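Local coordinates for protein 2-aminomuconic 6-semialdehyde dehydrogenase (Pseudomonas sp., PDB 7BZV) that oxidises 2-aminomuconic 6-semialdehyde with NAD+ in the meta-cleavage breakdown of 2-aminophenol, working as a tetramer, at residues S233-G236 and S237-R241. Residues are numbered along the deposited sequence; the frame is centred on the assembly and turned at random.
Sequences SKTG and STIMR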
ATOM      1  N   SER B 233     -26.870 -18.423   7.678  1.00 33.30           N
ATOM      2  CA  SER B 233     -25.725 -18.674   8.554  1.00 55.39           C
ATOM      3  C   SER B 233     -25.660 -20.131   9.024  1.00 53.00           C
ATOM      4  O   SER B 233     -24.570 -20.706   9.141  1.00 34.86           O
ATOM      5  CB  SER B 233     -25.794 -17.736   9.757  1.00 53.26           C
ATOM      6  OG  SER B 233     -24.678 -17.890  10.609  1.00 67.37           O
ATOM      7  N   LYS B 234     -26.798 -20.744   9.329  1.00 45.88           N
ATOM      8  CA  LYS B 234     -26.805 -22.147   9.737  1.00 55.78           C
ATOM      9  C   LYS B 234     -26.260 -23.054   8.634  1.00 44.27           C
ATOM     10  O   LYS B 234     -25.624 -24.072   8.926  1.00 43.88           O
ATOM     11  CB  LYS B 234     -28.237 -22.549  10.119  1.00 61.45           C
ATOM     12  CG  LYS B 234     -28.729 -21.972  11.458  1.00 86.88           C
ATOM     13  CD  LYS B 234     -28.606 -20.429  11.588  1.00 95.46           C
ATOM     14  CE  LYS B 234     -29.295 -19.646  10.468  1.00 64.52           C
ATOM     15  NZ  LYS B 234     -29.237 -18.172  10.733  1.00 61.07           N
ATOM     16  N   THR B 235     -26.533 -22.727   7.368  1.00 49.03           N
ATOM     17  CA  THR B 235     -25.951 -23.478   6.258  1.00 46.88           C
ATOM     18  C   THR B 235     -24.441 -23.232   6.171  1.00 30.49           C
ATOM     19  O   THR B 235     -23.667 -24.158   5.891  1.00 33.57           O
ATOM     20  CB  THR B 235     -26.669 -23.094   4.958  1.00 57.37           C
ATOM     21  OG1 THR B 235     -28.050 -23.485   5.041  1.00 67.68           O
ATOM     22  CG2 THR B 235     -26.014 -23.762   3.750  1.00 47.00           C
ATOM     23  N   GLY B 236     -24.008 -22.004   6.452  1.00 42.05           N
ATOM     24  CA  GLY B 236     -22.586 -21.741   6.598  1.00 43.73           C
ATOM     25  C   GLY B 236     -21.930 -22.648   7.615  1.00 40.32           C
ATOM     26  O   GLY B 236     -20.837 -23.177   7.372  1.00 38.13           O
ATOM     27  N   SER B 237     -22.584 -22.845   8.772  1.00 40.63           N
ATOM     28  CA  SER B 237     -22.061 -23.792   9.767  1.00 45.02           C
ATOM     29  C   SER B 237     -21.885 -25.184   9.160  1.00 52.01           C
ATOM     30  O   SER B 237     -20.836 -25.828   9.334  1.00 41.50           O
ATOM     31  CB  SER B 237     -22.987 -23.856  10.989  1.00 51.60           C
ATOM     32  OG  SER B 237     -23.064 -22.599  11.668  1.00 38.71           O
ATOM     33  N   THR B 238     -22.901 -25.667   8.432  1.00 51.89           N
ATOM     34  CA  THR B 238     -22.817 -26.992   7.815  1.00 64.91           C
ATOM     35  C   THR B 238     -21.666 -27.061   6.811  1.00 66.53           C
ATOM     36  O   THR B 238     -20.902 -28.035   6.777  1.00 42.16           O
ATOM     37  CB  THR B 238     -24.152 -27.326   7.130  1.00 47.41           C
ATOM     38  OG1 THR B 238     -25.219 -27.298   8.094  1.00 40.47           O
ATOM     39  CG2 THR B 238     -24.092 -28.689   6.487  1.00 40.93           C
ATOM     40  N   ILE B 239     -21.540 -26.034   5.968  1.00 48.13           N
ATOM     41  CA  ILE B 239     -20.465 -26.011   4.980  1.00 50.25           C
ATOM     42  C   ILE B 239     -19.106 -25.992   5.667  1.00 44.49           C
ATOM     43  O   ILE B 239     -18.162 -26.668   5.239  1.00 39.27           O
ATOM     44  CB  ILE B 239     -20.633 -24.801   4.046  1.00 48.91           C
ATOM     45  CG1 ILE B 239     -21.802 -25.033   3.074  1.00 50.27           C
ATOM     46  CG2 ILE B 239     -19.333 -24.551   3.290  1.00 35.37           C
ATOM     47  CD1 ILE B 239     -22.254 -23.765   2.359  1.00 44.74           C
ATOM     48  N   MET B 240     -18.984 -25.225   6.747  1.00 42.06           N
ATOM     49  CA  MET B 240     -17.690 -25.131   7.417  1.00 54.63           C
ATOM     50  C   MET B 240     -17.289 -26.470   8.022  1.00 57.77           C
ATOM     51  O   MET B 240     -16.107 -26.834   8.001  1.00 41.19           O
ATOM     52  CB  MET B 240     -17.730 -24.052   8.495  1.00 43.12           C
ATOM     53  CG  MET B 240     -16.363 -23.656   9.076  1.00 48.15           C
ATOM     54  SD  MET B 240     -16.548 -22.176  10.110  1.00 36.86           S
ATOM     55  CE  MET B 240     -14.891 -22.018  10.791  1.00 39.79           C
ATOM     56  N   ARG B 241     -18.254 -27.206   8.584  1.00 47.90           N
ATOM     57  CA  ARG B 241     -17.953 -28.548   9.083  1.00 53.55           C
ATOM     58  C   ARG B 241     -17.459 -29.455   7.960  1.00 46.10           C
ATOM     59  O   ARG B 241     -16.520 -30.246   8.152  1.00 42.06           O
ATOM     60  CB  ARG B 241     -19.188 -29.156   9.761  1.00 49.87           C
ATOM     61  CG  ARG B 241     -19.494 -28.574  11.147  1.00 53.25           C
ATOM     62  CD  ARG B 241     -20.675 -29.268  11.885  1.00 62.72           C
ATOM     63  NE  ARG B 241     -21.196 -28.349  12.888  1.00 74.88           N
ATOM     64  CZ  ARG B 241     -22.293 -27.617  12.738  1.00 68.36           C
ATOM     65  NH1 ARG B 241     -23.023 -27.728  11.642  1.00 61.29           N
ATOM     66  NH2 ARG B 241     -22.663 -26.779  13.691  1.00 62.51           N
TER
HETATM   67  O   HOH W   1     -24.493 -20.215  12.168  1.00 47.31           O
HETATM   68  O   HOH W   2     -25.920 -26.038  10.858  1.00 56.16           O
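Two donors grip the carbonyl oxygen of Lys234. The amide of Thr238, one turn on, reaches Lys234 O from Thr238 N at 3.2 Å, somewhat above the carbonyl plane. A water donates to the same Lys234 O at 2.8 Å. That water also bonds Thr238 OG1: chi1 of -59° sets this hydroxyl beside its own backbone N, on the side of Lys234 O, where one water can reach both oxygens. Arg241 NH1 donates a weak, 3.4 Å bond to this water's O, which lies at the edge of the guanidinium, in its plane.

A second water donates to both Ser233 OG and Ser237 OG, bridging two buried hydroxyls one turn apart. Each has another partner: Ser233 OG bonds Leu460 O, and Ser237 OG bonds Ala244 O of the second subunit, whose Glu245 also forms a salt bridge with Arg241 NH2.

Toward the sheet, methyl groups make the side-chain contact. Ile239 holds CG1 beside its own N (chi1 -73°) and runs on extended at chi2, which brings CD1 obliquely across Thr235, 4.0 Å from the Thr235 CG2 methyl. Both side chains rest on Phe229, and Ile239 also reaches Ile227 and Phe252. The backbone bond from Ile239 N to Thr235 O is 2.8 Å long and fairly straight (166° at the hydrogen). Met240 N bonds Gly236 O at the same 2.8 Å.

This is regular i to i+4 alpha-helical bonding in the crossover helix 233-244 of a beta-alpha-beta unit, between parallel strands 226-230 and 250-253 of the aldehyde dehydrogenase fold.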